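Local coordinates for glycosyl hydrolase, family 8 (Clostridium perfringens, PDB 3REN), which hydrolyses alpha-glucans as an alpha-amylase, although its (alpha/alpha)6 barrel and sequence place it with the family 8 glycoside hydrolases, at residues E208-Y212 with E248-W254; G96-W100 with S111-E116; L171-L176 with S196-I200; I306-K310 with A344-Y348; N240-A244 with I292-I296. One frame throughout, in Å; residues are numbered along the deposited sequence.

Interaction 1: E208-Y212 with E248-W254; sequences EVPLY and EESSIKW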
# COMPACT_ATOMS: atom_id res chain seq x y z
N GLU A 208 14.33 8.78 -20.38
CA GLU A 208 13.56 10.00 -20.20
C GLU A 208 12.57 9.89 -19.00
O GLU A 208 12.31 10.86 -18.29
CB GLU A 208 12.80 10.29 -21.53
CG GLU A 208 11.86 11.52 -21.55
CD GLU A 208 12.60 12.83 -21.23
OE1 GLU A 208 13.81 12.93 -21.58
OE2 GLU A 208 11.99 13.74 -20.58
N VAL A 209 11.98 8.71 -18.84
CA VAL A 209 10.92 8.47 -17.84
C VAL A 209 11.36 7.26 -17.02
O VAL A 209 11.03 6.12 -17.34
CB VAL A 209 9.56 8.20 -18.52
CG1 VAL A 209 8.43 8.00 -17.46
CG2 VAL A 209 9.22 9.30 -19.50
N PRO A 210 12.16 7.50 -15.98
CA PRO A 210 12.78 6.33 -15.35
C PRO A 210 11.87 5.72 -14.29
O PRO A 210 12.29 5.49 -13.15
CB PRO A 210 14.05 6.90 -14.73
CG PRO A 210 13.75 8.33 -14.47
CD PRO A 210 12.67 8.77 -15.43
N LEU A 211 10.63 5.49 -14.67
CA LEU A 211 9.66 4.84 -13.80
C LEU A 211 9.65 3.34 -14.14
O LEU A 211 10.58 2.84 -14.78
CB LEU A 211 8.29 5.50 -13.97
CG LEU A 211 8.30 6.99 -13.61
CD1 LEU A 211 6.92 7.59 -13.89
CD2 LEU A 211 8.76 7.31 -12.17
N TYR A 212 8.59 2.61 -13.76
CA TYR A 212 8.62 1.18 -13.88
C TYR A 212 7.47 0.62 -14.65
O TYR A 212 6.36 1.16 -14.62
CB TYR A 212 8.66 0.53 -12.49
CG TYR A 212 9.97 0.72 -11.85
CD1 TYR A 212 11.06 -0.05 -12.23
CD2 TYR A 212 10.17 1.74 -10.91
CE1 TYR A 212 12.31 0.14 -11.66
CE2 TYR A 212 11.41 1.91 -10.30
CZ TYR A 212 12.47 1.08 -10.68
OH TYR A 212 13.72 1.23 -10.11
N GLU A 248 17.26 4.71 -6.04
CA GLU A 248 16.21 5.34 -6.87
C GLU A 248 16.50 6.84 -7.13
O GLU A 248 15.57 7.62 -7.24
CB GLU A 248 14.82 5.20 -6.22
CG GLU A 248 14.26 3.76 -6.25
CD GLU A 248 14.16 3.16 -7.67
OE1 GLU A 248 13.96 3.93 -8.61
OE2 GLU A 248 14.28 1.93 -7.86
N GLU A 249 17.75 7.20 -7.29
CA GLU A 249 18.11 8.59 -7.50
C GLU A 249 17.47 9.23 -8.75
O GLU A 249 16.91 10.26 -8.66
CB GLU A 249 19.65 8.74 -7.53
CG GLU A 249 20.36 8.35 -6.25
CD GLU A 249 21.85 8.68 -6.22
OE1 GLU A 249 22.64 8.14 -6.99
N SER A 250 17.46 8.52 -9.87
CA SER A 250 16.93 9.10 -11.11
C SER A 250 15.41 9.16 -11.16
O SER A 250 14.84 10.05 -11.78
CB SER A 250 17.49 8.40 -12.36
OG SER A 250 16.95 7.09 -12.52
N SER A 251 14.75 8.22 -10.50
CA SER A 251 13.30 8.22 -10.49
C SER A 251 12.77 9.33 -9.60
O SER A 251 11.82 10.04 -9.95
CB SER A 251 12.77 6.88 -10.01
OG SER A 251 11.37 6.93 -10.00
N ILE A 252 13.39 9.47 -8.43
CA ILE A 252 13.01 10.50 -7.48
C ILE A 252 13.27 11.89 -8.06
O ILE A 252 12.46 12.79 -7.89
CB ILE A 252 13.73 10.30 -6.13
CG1 ILE A 252 13.22 9.03 -5.46
CG2 ILE A 252 13.51 11.49 -5.21
CD1 ILE A 252 13.96 8.67 -4.17
N LYS A 253 14.40 12.07 -8.74
CA LYS A 253 14.66 13.33 -9.45
C LYS A 253 13.51 13.61 -10.45
O LYS A 253 12.99 14.73 -10.53
CB LYS A 253 16.02 13.22 -10.15
CG LYS A 253 16.61 14.54 -10.67
CD LYS A 253 17.78 14.24 -11.63
CE LYS A 253 18.05 15.40 -12.62
NZ LYS A 253 18.93 16.47 -12.03
N TRP A 254 13.11 12.59 -11.19
CA TRP A 254 12.03 12.74 -12.19
C TRP A 254 10.75 13.21 -11.53
O TRP A 254 10.12 14.18 -11.97
CB TRP A 254 11.80 11.43 -12.95
CG TRP A 254 10.86 11.61 -14.12
CD1 TRP A 254 11.21 11.89 -15.41
CD2 TRP A 254 9.42 11.52 -14.10
NE1 TRP A 254 10.09 11.98 -16.18
CE2 TRP A 254 8.98 11.76 -15.42
CE3 TRP A 254 8.46 11.27 -13.10
CZ2 TRP A 254 7.62 11.76 -15.79
CZ3 TRP A 254 7.07 11.29 -13.46
CH2 TRP A 254 6.69 11.53 -14.80
O HOH W 1 9.82 13.69 -18.58
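Pro210 and Leu211 grip the indole of Trp254, and this is the tightly packed part of the contact. The CD of Pro210 lies 3.4 Å from Trp254 CD1, approaching the five-membered ring obliquely, while its CG rests 3.4 Å from Ser250 O on the first turn of the helix. A rigid proline suits this place: it centres an inverse gamma turn that presents its ring to the helix. Leu211 crosses the indole at about a right angle, its CD1 4.1 Å from the centroid of the six-membered ring and 26° off the normal. Val209 CG1 sits over the same face, nearer the rim. Also buried, Tyr212 OH donates to Glu248 OE2; the modelled 2.4 Å is very short and its exact value doubtful. Arg241 forms a salt bridge with that oxygen.

The solvent side is looser. The carboxylate of exposed Glu208 reaches Trp254 through water 1, which donates to Glu208 OE2 and accepts from Trp254 NE1, each at 3.0 Å. The loop lies across the start of helix 249-262, with helix 231-243 touching both segments and Tyr269 meeting Trp254 edge-to-face.

Interaction 2: G96-W100 with S111-E116; sequences GLISW and SATIDE. With SO4 (sulfate ion), chain E.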
# COMPACT_ATOMS: atom_id res chain seq x y z
N GLY A 96 -3.06 -21.42 4.45
CA GLY A 96 -2.17 -20.57 5.29
C GLY A 96 -2.09 -19.08 4.89
O GLY A 96 -1.44 -18.27 5.56
N LEU A 97 -2.71 -18.71 3.78
CA LEU A 97 -2.68 -17.34 3.30
C LEU A 97 -3.88 -16.61 3.86
O LEU A 97 -4.91 -17.22 4.17
CB LEU A 97 -2.68 -17.29 1.77
CG LEU A 97 -1.42 -17.86 1.07
CD1 LEU A 97 -1.53 -17.68 -0.45
CD2 LEU A 97 -0.06 -17.27 1.61
N ILE A 98 -3.74 -15.30 4.01
CA ILE A 98 -4.85 -14.45 4.37
C ILE A 98 -5.71 -14.17 3.14
O ILE A 98 -5.19 -13.86 2.07
CB ILE A 98 -4.36 -13.13 4.97
CG1 ILE A 98 -3.32 -13.38 6.08
CG2 ILE A 98 -5.55 -12.29 5.44
CD1 ILE A 98 -3.75 -14.49 7.17
N SER A 99 -7.01 -14.25 3.34
CA SER A 99 -7.99 -14.05 2.29
C SER A 99 -7.87 -12.60 1.83
O SER A 99 -7.58 -11.73 2.65
CB SER A 99 -9.37 -14.26 2.88
OG SER A 99 -10.38 -14.02 1.91
N TRP A 100 -8.14 -12.33 0.55
CA TRP A 100 -8.13 -10.94 0.09
C TRP A 100 -9.29 -10.12 0.64
O TRP A 100 -9.15 -8.90 0.83
CB TRP A 100 -8.02 -10.79 -1.46
CG TRP A 100 -9.29 -10.80 -2.18
CD1 TRP A 100 -10.08 -11.88 -2.40
CD2 TRP A 100 -9.94 -9.69 -2.85
NE1 TRP A 100 -11.22 -11.53 -3.14
CE2 TRP A 100 -11.16 -10.19 -3.41
CE3 TRP A 100 -9.62 -8.33 -3.01
CZ2 TRP A 100 -12.06 -9.38 -4.13
CZ3 TRP A 100 -10.54 -7.50 -3.73
CH2 TRP A 100 -11.74 -8.03 -4.27
N SER A 111 -6.37 -15.02 -2.62
CA SER A 111 -5.38 -14.19 -1.95
C SER A 111 -4.54 -13.41 -2.99
O SER A 111 -4.39 -13.88 -4.11
CB SER A 111 -4.43 -15.09 -1.17
OG SER A 111 -5.12 -15.66 -0.09
N ALA A 112 -3.99 -12.26 -2.60
CA ALA A 112 -3.05 -11.48 -3.43
C ALA A 112 -1.73 -11.38 -2.67
O ALA A 112 -1.72 -10.97 -1.52
CB ALA A 112 -3.62 -10.07 -3.65
N THR A 113 -0.61 -11.72 -3.31
CA THR A 113 0.72 -11.70 -2.70
C THR A 113 1.04 -10.39 -1.96
O THR A 113 1.64 -10.40 -0.87
CB THR A 113 1.75 -12.05 -3.77
OG1 THR A 113 1.58 -13.43 -4.14
CG2 THR A 113 3.19 -11.85 -3.30
N ILE A 114 0.64 -9.27 -2.55
CA ILE A 114 0.96 -7.98 -1.94
C ILE A 114 0.32 -7.85 -0.56
O ILE A 114 0.94 -7.30 0.35
CB ILE A 114 0.56 -6.80 -2.88
CG1 ILE A 114 1.10 -5.46 -2.33
CG2 ILE A 114 -0.98 -6.79 -3.09
CD1 ILE A 114 0.78 -4.17 -3.18
N ASP A 115 -0.92 -8.33 -0.39
CA ASP A 115 -1.55 -8.26 0.92
C ASP A 115 -0.84 -9.16 1.94
O ASP A 115 -0.73 -8.79 3.12
CB ASP A 115 -3.02 -8.69 0.90
CG ASP A 115 -3.87 -7.90 -0.04
OD1 ASP A 115 -3.61 -6.70 -0.27
OD2 ASP A 115 -4.86 -8.51 -0.52
N GLU A 116 -0.40 -10.34 1.50
CA GLU A 116 0.30 -11.28 2.38
C GLU A 116 1.59 -10.64 2.84
O GLU A 116 1.91 -10.65 4.02
CB GLU A 116 0.61 -12.61 1.67
CG GLU A 116 -0.56 -13.19 0.88
CD GLU A 116 -1.74 -13.44 1.80
OE1 GLU A 116 -1.48 -13.82 2.98
OE2 GLU A 116 -2.89 -13.27 1.37
S SO4 E . -14.48 -13.45 -4.29
O1 SO4 E . -15.62 -13.27 -5.17
O2 SO4 E . -13.30 -13.94 -5.00
O3 SO4 E . -14.15 -12.17 -3.70
O4 SO4 E . -14.87 -14.42 -3.28
O HOH W 2 -7.13 -7.30 0.08
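Ile98 is gripped through both polar atoms of its backbone. Its N donates to Glu116 OE1 at 2.9 Å in a fairly straight bond (156°), reaching the syn side of the carboxylate somewhat out of its plane. Its carbonyl O accepts from Ser111 OG at 2.8 Å, the hydroxyl standing above the carbonyl plane, 55° out of it. In this (alpha/alpha)6 barrel the two bonds tie an irregular loop to the strand-to-helix junction where Ala112 holds the N-cap position of helix 113-130. Glutamate suits the first turn: with its chain bent at chi2 (-59°), the carboxylate doubles back to the loop, whereas serine, short and anchored on the strand, needs no such reach.

Farther along, water 2 donates to Trp100 O and to Asp115 OD2, at 2.7 and 2.6 Å, bridging loop and helix. The other oxygen of Asp115, OD1, makes a salt bridge to Arg118.

Packing surrounds these bonds. Leu97 points its side chain at the junction, CB 3.5 Å from Ser111 OG and CD1 beside Ser111 CB, and it crosses Glu116 at about a right angle; Ile142 of helix 133-150 touches both Ile98 and Glu116. The indole of Trp100 leads away from the junction to a sulfate, probably from the crystallisation liquor, that is also hydrogen-bonded to Ser108 OG and Arg101 NH2; at the ring edge Trp100 NE1 donates to its O3 at 3.1 Å.

Interaction 3: L171-L176 with S196-I200; sequences LCYLDL and SNSII. With EDO (1,2-ethanediol), chain K.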
# COMPACT_ATOMS: atom_id res chain seq x y z
N LEU A 171 4.80 -5.48 -10.52
CA LEU A 171 6.03 -5.06 -9.88
C LEU A 171 5.84 -4.45 -8.49
O LEU A 171 6.69 -4.66 -7.62
CB LEU A 171 6.88 -4.12 -10.77
CG LEU A 171 7.89 -4.82 -11.68
CD1 LEU A 171 7.10 -5.61 -12.76
CD2 LEU A 171 8.84 -3.83 -12.36
N CYS A 172 4.73 -3.72 -8.28
CA CYS A 172 4.44 -3.16 -6.94
C CYS A 172 4.19 -4.24 -5.85
O CYS A 172 4.25 -3.92 -4.67
CB CYS A 172 3.27 -2.16 -6.97
SG CYS A 172 1.68 -2.85 -7.36
N TYR A 173 3.87 -5.47 -6.26
CA TYR A 173 3.74 -6.62 -5.34
C TYR A 173 5.10 -7.09 -4.80
O TYR A 173 5.15 -7.82 -3.81
CB TYR A 173 3.13 -7.83 -6.04
CG TYR A 173 1.62 -7.82 -6.17
CD1 TYR A 173 0.93 -6.67 -6.56
CD2 TYR A 173 0.89 -8.99 -5.96
CE1 TYR A 173 -0.44 -6.70 -6.70
CE2 TYR A 173 -0.47 -9.02 -6.11
CZ TYR A 173 -1.13 -7.88 -6.47
OH TYR A 173 -2.50 -7.91 -6.63
N LEU A 174 6.19 -6.71 -5.46
CA LEU A 174 7.52 -7.19 -5.05
C LEU A 174 8.06 -6.34 -3.91
O LEU A 174 8.85 -5.38 -4.11
CB LEU A 174 8.49 -7.24 -6.24
CG LEU A 174 7.99 -8.17 -7.35
CD1 LEU A 174 8.84 -7.93 -8.57
CD2 LEU A 174 8.01 -9.64 -6.92
N ASP A 175 7.59 -6.69 -2.69
CA ASP A 175 7.83 -5.94 -1.47
C ASP A 175 9.24 -6.28 -0.96
O ASP A 175 9.42 -7.08 -0.06
CB ASP A 175 6.78 -6.40 -0.47
CG ASP A 175 6.69 -5.53 0.77
OD1 ASP A 175 7.66 -4.80 1.10
OD2 ASP A 175 5.63 -5.60 1.44
N LEU A 176 10.20 -5.59 -1.51
CA LEU A 176 11.58 -5.81 -1.20
C LEU A 176 11.87 -5.68 0.30
O LEU A 176 12.58 -6.48 0.79
CB LEU A 176 12.47 -4.84 -1.96
CG LEU A 176 13.04 -5.25 -3.31
CD1 LEU A 176 12.37 -6.32 -3.97
CD2 LEU A 176 13.65 -4.22 -4.20
N SER A 196 13.31 -10.92 -7.39
CA SER A 196 12.43 -9.75 -7.30
C SER A 196 13.13 -8.45 -7.68
O SER A 196 12.64 -7.68 -8.54
CB SER A 196 11.88 -9.64 -5.86
OG SER A 196 11.12 -10.80 -5.56
N ASN A 197 14.30 -8.21 -7.09
CA ASN A 197 15.02 -7.01 -7.36
C ASN A 197 15.46 -6.95 -8.85
O ASN A 197 15.42 -5.88 -9.49
CB ASN A 197 16.22 -6.86 -6.42
CG ASN A 197 16.82 -5.47 -6.48
OD1 ASN A 197 16.10 -4.45 -6.37
ND2 ASN A 197 18.14 -5.41 -6.69
N SER A 198 15.83 -8.11 -9.38
CA SER A 198 16.22 -8.22 -10.80
C SER A 198 15.04 -7.90 -11.71
O SER A 198 15.21 -7.21 -12.70
CB SER A 198 16.84 -9.58 -11.10
OG SER A 198 16.84 -9.84 -12.49
N ILE A 199 13.84 -8.36 -11.35
CA ILE A 199 12.62 -8.02 -12.08
C ILE A 199 12.40 -6.50 -12.08
O ILE A 199 12.15 -5.90 -13.13
CB ILE A 199 11.39 -8.78 -11.50
CG1 ILE A 199 11.54 -10.29 -11.71
CG2 ILE A 199 10.12 -8.35 -12.14
CD1 ILE A 199 10.43 -11.17 -11.04
N ILE A 200 12.52 -5.86 -10.91
CA ILE A 200 12.38 -4.41 -10.80
C ILE A 200 13.43 -3.73 -11.67
O ILE A 200 13.10 -2.88 -12.52
CB ILE A 200 12.58 -3.91 -9.33
CG1 ILE A 200 11.56 -4.53 -8.38
CG2 ILE A 200 12.54 -2.39 -9.27
CD1 ILE A 200 10.18 -4.49 -8.90
C1 EDO K . 13.98 -11.07 -14.64
O1 EDO K . 14.96 -10.88 -13.62
C2 EDO K . 13.84 -9.81 -15.48
O2 EDO K . 14.78 -9.94 -16.54
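Leu171, Leu174 and Leu176 are turned toward residues 196-200 of helix 188-201 by a compact backbone: a 3-10 turn closed by Leu174 N to Leu171 O at 3.0 Å runs into two successive inverse gamma turns, centred on Leu174 and Asp175. The turns send Cys172 and Asp175 the other way.

Leu174 lies at the middle of the seam. Its two methyls divide the work: CD1 lies 3.8 Å from Ile199 CG2, and CD2 approaches Ser196 OG at 3.6 Å. The small serine leaves room for the leucine, and its hydroxyl bonds back to Ile192 O within its own helix. Leu171 packs one turn farther along, sliding past Ile200 in the opposite direction with CG 3.6 Å from Ile200 CD1. Ile200 was modelled in two conformers, so the fine detail of this approach is doubtful. Branched aliphatic side chains suit a seam to which the segments contribute no hydrogen bond between them.

In the (alpha/alpha)6 barrel, this seam sets the loop leading into helix 176-185 against the next helix, 188-201. Asp175 is the N-cap of the former, and its OD1 caps a backbone N just beyond Leu176.

Leu176 closes the far end. Its CD1 lies 3.9 Å from Ser196 CB, and its CD2 comes 3.3 Å from Asn197 OD1, the two side chains crossing at about a right angle. That oxygen probably takes a hydrogen bond from Arg241 NH1, while Asn197 ND2 makes a weak one to Glu201.

Interaction 4: I306-K310 with A344-Y348; sequences IDKLK and AFQKY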
# COMPACT_ATOMS: atom_id res chain seq x y z
N ILE A 306 2.51 16.76 1.32
CA ILE A 306 1.60 16.93 2.46
C ILE A 306 0.56 18.07 2.23
O ILE A 306 -0.60 17.96 2.60
CB ILE A 306 2.37 17.20 3.77
CG1 ILE A 306 3.25 15.99 4.17
CG2 ILE A 306 1.41 17.57 4.90
CD1 ILE A 306 2.49 14.68 4.55
N ASP A 307 1.01 19.17 1.63
CA ASP A 307 0.11 20.27 1.33
C ASP A 307 -1.03 19.81 0.45
O ASP A 307 -2.15 20.22 0.66
CB ASP A 307 0.85 21.45 0.70
CG ASP A 307 1.64 22.27 1.74
OD1 ASP A 307 1.49 22.04 2.97
OD2 ASP A 307 2.44 23.13 1.32
N LYS A 308 -0.75 18.94 -0.53
CA LYS A 308 -1.85 18.39 -1.35
C LYS A 308 -2.83 17.57 -0.55
O LYS A 308 -4.04 17.65 -0.79
CB LYS A 308 -1.35 17.54 -2.52
CG LYS A 308 -0.55 18.31 -3.52
CD LYS A 308 -1.43 19.27 -4.28
CE LYS A 308 -0.69 19.82 -5.51
NZ LYS A 308 -1.63 20.71 -6.25
N LEU A 309 -2.32 16.77 0.39
CA LEU A 309 -3.20 15.96 1.23
C LEU A 309 -4.02 16.85 2.16
O LEU A 309 -5.20 16.64 2.32
CB LEU A 309 -2.40 14.89 2.02
CG LEU A 309 -1.72 13.75 1.24
CD1 LEU A 309 -1.02 12.81 2.25
CD2 LEU A 309 -2.76 12.96 0.44
N LYS A 310 -3.40 17.87 2.76
CA LYS A 310 -4.18 18.81 3.55
C LYS A 310 -5.32 19.48 2.77
O LYS A 310 -6.40 19.72 3.30
CB LYS A 310 -3.30 19.91 4.08
CG LYS A 310 -2.18 19.46 4.99
CD LYS A 310 -1.82 20.70 5.82
CE LYS A 310 -0.38 20.90 5.93
NZ LYS A 310 -0.28 22.03 6.89
N ALA A 344 0.88 8.75 5.56
CA ALA A 344 1.63 10.01 5.27
C ALA A 344 1.46 11.06 6.39
O ALA A 344 2.44 11.66 6.82
CB ALA A 344 1.20 10.60 3.93
N PHE A 345 0.23 11.27 6.87
CA PHE A 345 0.02 12.29 7.92
C PHE A 345 0.76 11.85 9.19
O PHE A 345 1.21 12.69 9.97
CB PHE A 345 -1.46 12.52 8.24
CG PHE A 345 -2.18 13.44 7.26
CD1 PHE A 345 -1.53 14.55 6.71
CD2 PHE A 345 -3.50 13.20 6.93
CE1 PHE A 345 -2.18 15.41 5.84
CE2 PHE A 345 -4.18 14.05 6.03
CZ PHE A 345 -3.52 15.16 5.49
N GLN A 346 0.87 10.53 9.43
CA GLN A 346 1.64 10.03 10.61
C GLN A 346 3.10 10.54 10.65
O GLN A 346 3.67 10.70 11.75
CB GLN A 346 1.60 8.51 10.67
CG GLN A 346 2.31 7.86 11.86
CD GLN A 346 2.04 6.37 11.91
OE1 GLN A 346 2.26 5.65 10.93
NE2 GLN A 346 1.49 5.90 13.04
N LYS A 347 3.71 10.74 9.49
CA LYS A 347 5.06 11.33 9.40
C LYS A 347 5.12 12.86 9.52
O LYS A 347 6.22 13.42 9.62
CB LYS A 347 5.70 10.97 8.06
CG LYS A 347 5.87 9.48 7.82
CD LYS A 347 6.51 8.79 8.98
CE LYS A 347 7.16 7.50 8.47
NZ LYS A 347 7.10 6.50 9.50
N TYR A 348 3.97 13.51 9.46
CA TYR A 348 3.87 14.98 9.49
C TYR A 348 3.78 15.46 10.95
O TYR A 348 2.81 15.21 11.64
CB TYR A 348 2.65 15.44 8.64
CG TYR A 348 2.36 16.94 8.63
CD1 TYR A 348 3.37 17.87 8.35
CD2 TYR A 348 1.06 17.42 8.85
CE1 TYR A 348 3.10 19.25 8.32
CE2 TYR A 348 0.78 18.79 8.83
CZ TYR A 348 1.81 19.69 8.55
OH TYR A 348 1.57 21.04 8.50
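Ile306 sets its CG2 methyl squarely over the ring of Tyr348, 3.8 Å from the centroid and only 8° off the normal, a nearly centred CH-pi contact. Around it two helices of the (alpha/alpha)6 barrel, 299-312 and 335-346, pack side against side, with Tyr348 near the C-terminal end of the second. The same CG2 also lies at the edge of the Phe345 ring, so one methyl is shared between the face of one aromatic and the edge of another. A beta-branched isoleucine suits the place because its second branch is available too: CD1 reaches on to Ala344, 3.8 Å from its O.

Leu309, one turn later, packs on Ala344 and Phe345. Its CD1 meets Ala344 CB at 3.6 Å, where the small alanine lets the helices come close, and its CB lies 3.7 Å from Phe345 CZ. The backbone N of Lys310 faces the edge of that phenyl ring, in its plane. The lysine chain then passes Phe345 obliquely, bends at chi3, and donates from NZ to Tyr348 OH at 2.6 Å; the long aliphatic part packs while the ammonium finds a polar end.

Farther out, Glu22 of helix 21-33 touches Lys310, Phe345 and Tyr348, Leu26 backs Phe345, and Phe302 borders Tyr348. A bound magnesium ion lies about 5 Å from the side chain of Tyr348, too far for direct coordination. The tyrosine itself is placed by its torsion, with CG anti to the backbone N (chi1 177°), and by the backbone bond in which Tyr348 N donates to Phe345 O at 2.9 Å.

Interaction 5: N240-A244 with I292-I296; sequences NRIEA and IANYI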
# COMPACT_ATOMS: atom_id res chain seq x y z
N ASN A 240 9.31 0.85 -2.14
CA ASN A 240 9.85 -0.49 -1.75
C ASN A 240 11.35 -0.57 -1.94
O ASN A 240 12.07 -1.04 -1.08
CB ASN A 240 9.15 -1.64 -2.53
CG ASN A 240 7.73 -1.91 -2.04
OD1 ASN A 240 7.39 -1.56 -0.92
ND2 ASN A 240 6.89 -2.53 -2.88
N ARG A 241 11.84 -0.10 -3.08
CA ARG A 241 13.27 -0.10 -3.38
C ARG A 241 14.09 0.66 -2.34
O ARG A 241 15.11 0.19 -1.88
CB ARG A 241 13.48 0.53 -4.76
CG ARG A 241 13.16 -0.41 -5.95
CD ARG A 241 14.40 -1.23 -6.31
NE ARG A 241 15.36 -0.39 -7.02
CZ ARG A 241 16.55 -0.79 -7.49
NH1 ARG A 241 17.00 -2.03 -7.31
NH2 ARG A 241 17.31 0.10 -8.10
N ILE A 242 13.67 1.88 -2.02
CA ILE A 242 14.50 2.70 -1.13
C ILE A 242 14.48 2.19 0.30
O ILE A 242 15.51 2.22 0.94
CB ILE A 242 14.19 4.22 -1.21
CG1 ILE A 242 12.83 4.55 -0.62
CG2 ILE A 242 14.35 4.71 -2.65
CD1 ILE A 242 12.32 5.98 -0.94
N GLU A 243 13.32 1.69 0.78
CA GLU A 243 13.22 1.17 2.15
C GLU A 243 14.08 -0.05 2.32
O GLU A 243 14.50 -0.35 3.44
CB GLU A 243 11.77 0.85 2.57
CG GLU A 243 10.88 2.05 2.72
CD GLU A 243 9.43 1.69 3.08
OE1 GLU A 243 8.70 2.60 3.53
OE2 GLU A 243 8.99 0.52 2.91
N ALA A 244 14.38 -0.74 1.22
CA ALA A 244 15.25 -1.91 1.24
C ALA A 244 16.72 -1.54 1.02
O ALA A 244 17.57 -2.41 0.93
CB ALA A 244 14.79 -2.91 0.17
N ILE A 292 8.18 8.60 0.44
CA ILE A 292 9.47 8.63 -0.23
C ILE A 292 10.31 9.80 0.30
O ILE A 292 11.48 9.60 0.68
CB ILE A 292 9.28 8.72 -1.76
CG1 ILE A 292 8.76 7.37 -2.31
CG2 ILE A 292 10.57 9.09 -2.45
CD1 ILE A 292 8.07 7.54 -3.67
N ALA A 293 9.73 10.99 0.33
CA ALA A 293 10.45 12.21 0.70
C ALA A 293 10.85 12.11 2.16
O ALA A 293 11.95 12.51 2.53
CB ALA A 293 9.60 13.42 0.50
N ASN A 294 9.95 11.57 2.98
CA ASN A 294 10.26 11.36 4.39
C ASN A 294 11.49 10.47 4.54
O ASN A 294 12.42 10.79 5.29
CB ASN A 294 9.10 10.69 5.13
CG ASN A 294 9.44 10.45 6.62
OD1 ASN A 294 9.62 9.32 7.05
ND2 ASN A 294 9.53 11.53 7.39
N TYR A 295 11.46 9.35 3.82
CA TYR A 295 12.52 8.37 3.91
C TYR A 295 13.88 8.97 3.52
O TYR A 295 14.86 8.80 4.24
CB TYR A 295 12.20 7.12 3.08
CG TYR A 295 13.20 6.03 3.34
CD1 TYR A 295 14.36 5.95 2.59
CD2 TYR A 295 13.01 5.11 4.39
CE1 TYR A 295 15.33 4.97 2.86
CE2 TYR A 295 13.97 4.14 4.65
CZ TYR A 295 15.12 4.09 3.88
OH TYR A 295 16.05 3.14 4.11
N ILE A 296 13.93 9.68 2.40
CA ILE A 296 15.21 10.22 1.93
C ILE A 296 15.61 11.52 2.63
O ILE A 296 16.71 12.00 2.42
CB ILE A 296 15.21 10.42 0.41
CG1 ILE A 296 14.22 11.54 0.02
CG2 ILE A 296 14.92 9.08 -0.28
CD1 ILE A 296 14.03 11.74 -1.47
O HOH W 3 18.15 2.29 3.14
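Ile242 presses against Tyr295 and Ile292, and its side chain carries most of this helix-to-helix contact. In the (alpha/alpha)6 barrel it joins the ends of helices 231-243 and 283-296. At the start of the side chain, CB already lies 4.2 Å from Tyr295 CD1. The next atom, CG1, comes closer to that ring carbon, at 3.8 Å, as the isoleucine and tyrosine slide past each other in opposite directions. CG1 takes the position between the backbone N and the carbonyl carbon (chi1 69°), which leaves the CG2 branch to pack against Glu248. From there the chain runs on extended, and its tip, CD1, meets two other isoleucines: 3.9 Å from Ile292 CG2 and 4.1 Å from Ile296 CG2. A long, branched aliphatic residue suits the spot, since its near part lies along the tyrosine and its tip reaches the isoleucines.

Tyr295 leans back over the first helix. One face of its ring covers the backbone of Glu243, whose CA is 4.2 Å from the centroid and 27° off the normal, and Glu243 CG lies 4.1 Å from Tyr295 CD2. The carboxylate of Glu243 goes farther, to a salt bridge between OE2 and Lys121 NZ. At this exposed position a tyrosine is apt: the ring packs while the hydroxyl meets solvent. Arg241, on another side of its helix, is engaged by Glu248, Glu201 and Asn197. Water 3 sits at the edge of the Tyr295 ring, in its plane, 2.5 Å from OH, and donates a weak hydrogen bond to Ile242 O.

How the interactions relate
Interactions 1, 3 and 5 form a connected group, while interaction 2 touches only interaction 3 and interaction 4 only interaction 5. Helix 231-243 links the first group: Arg241 in interaction 5 bonds Glu248 of interaction 1 and probably Asn197 of interaction 3. Interactions 1 to 4 are mostly buried, but interaction 5 is partly open at Tyr295. Chemistry follows place. In interaction 2 a carboxylate and a hydroxyl hold loop backbone; in interaction 1 polar side-chain links flank a proline-leucine-indole core; the helix-helix contacts 4 and 5 rest on aliphatic and aliphatic-aromatic packing, with a lysine-tyrosine bond added in interaction 4. Interaction 3, also a loop against a helix, is chiefly aliphatic.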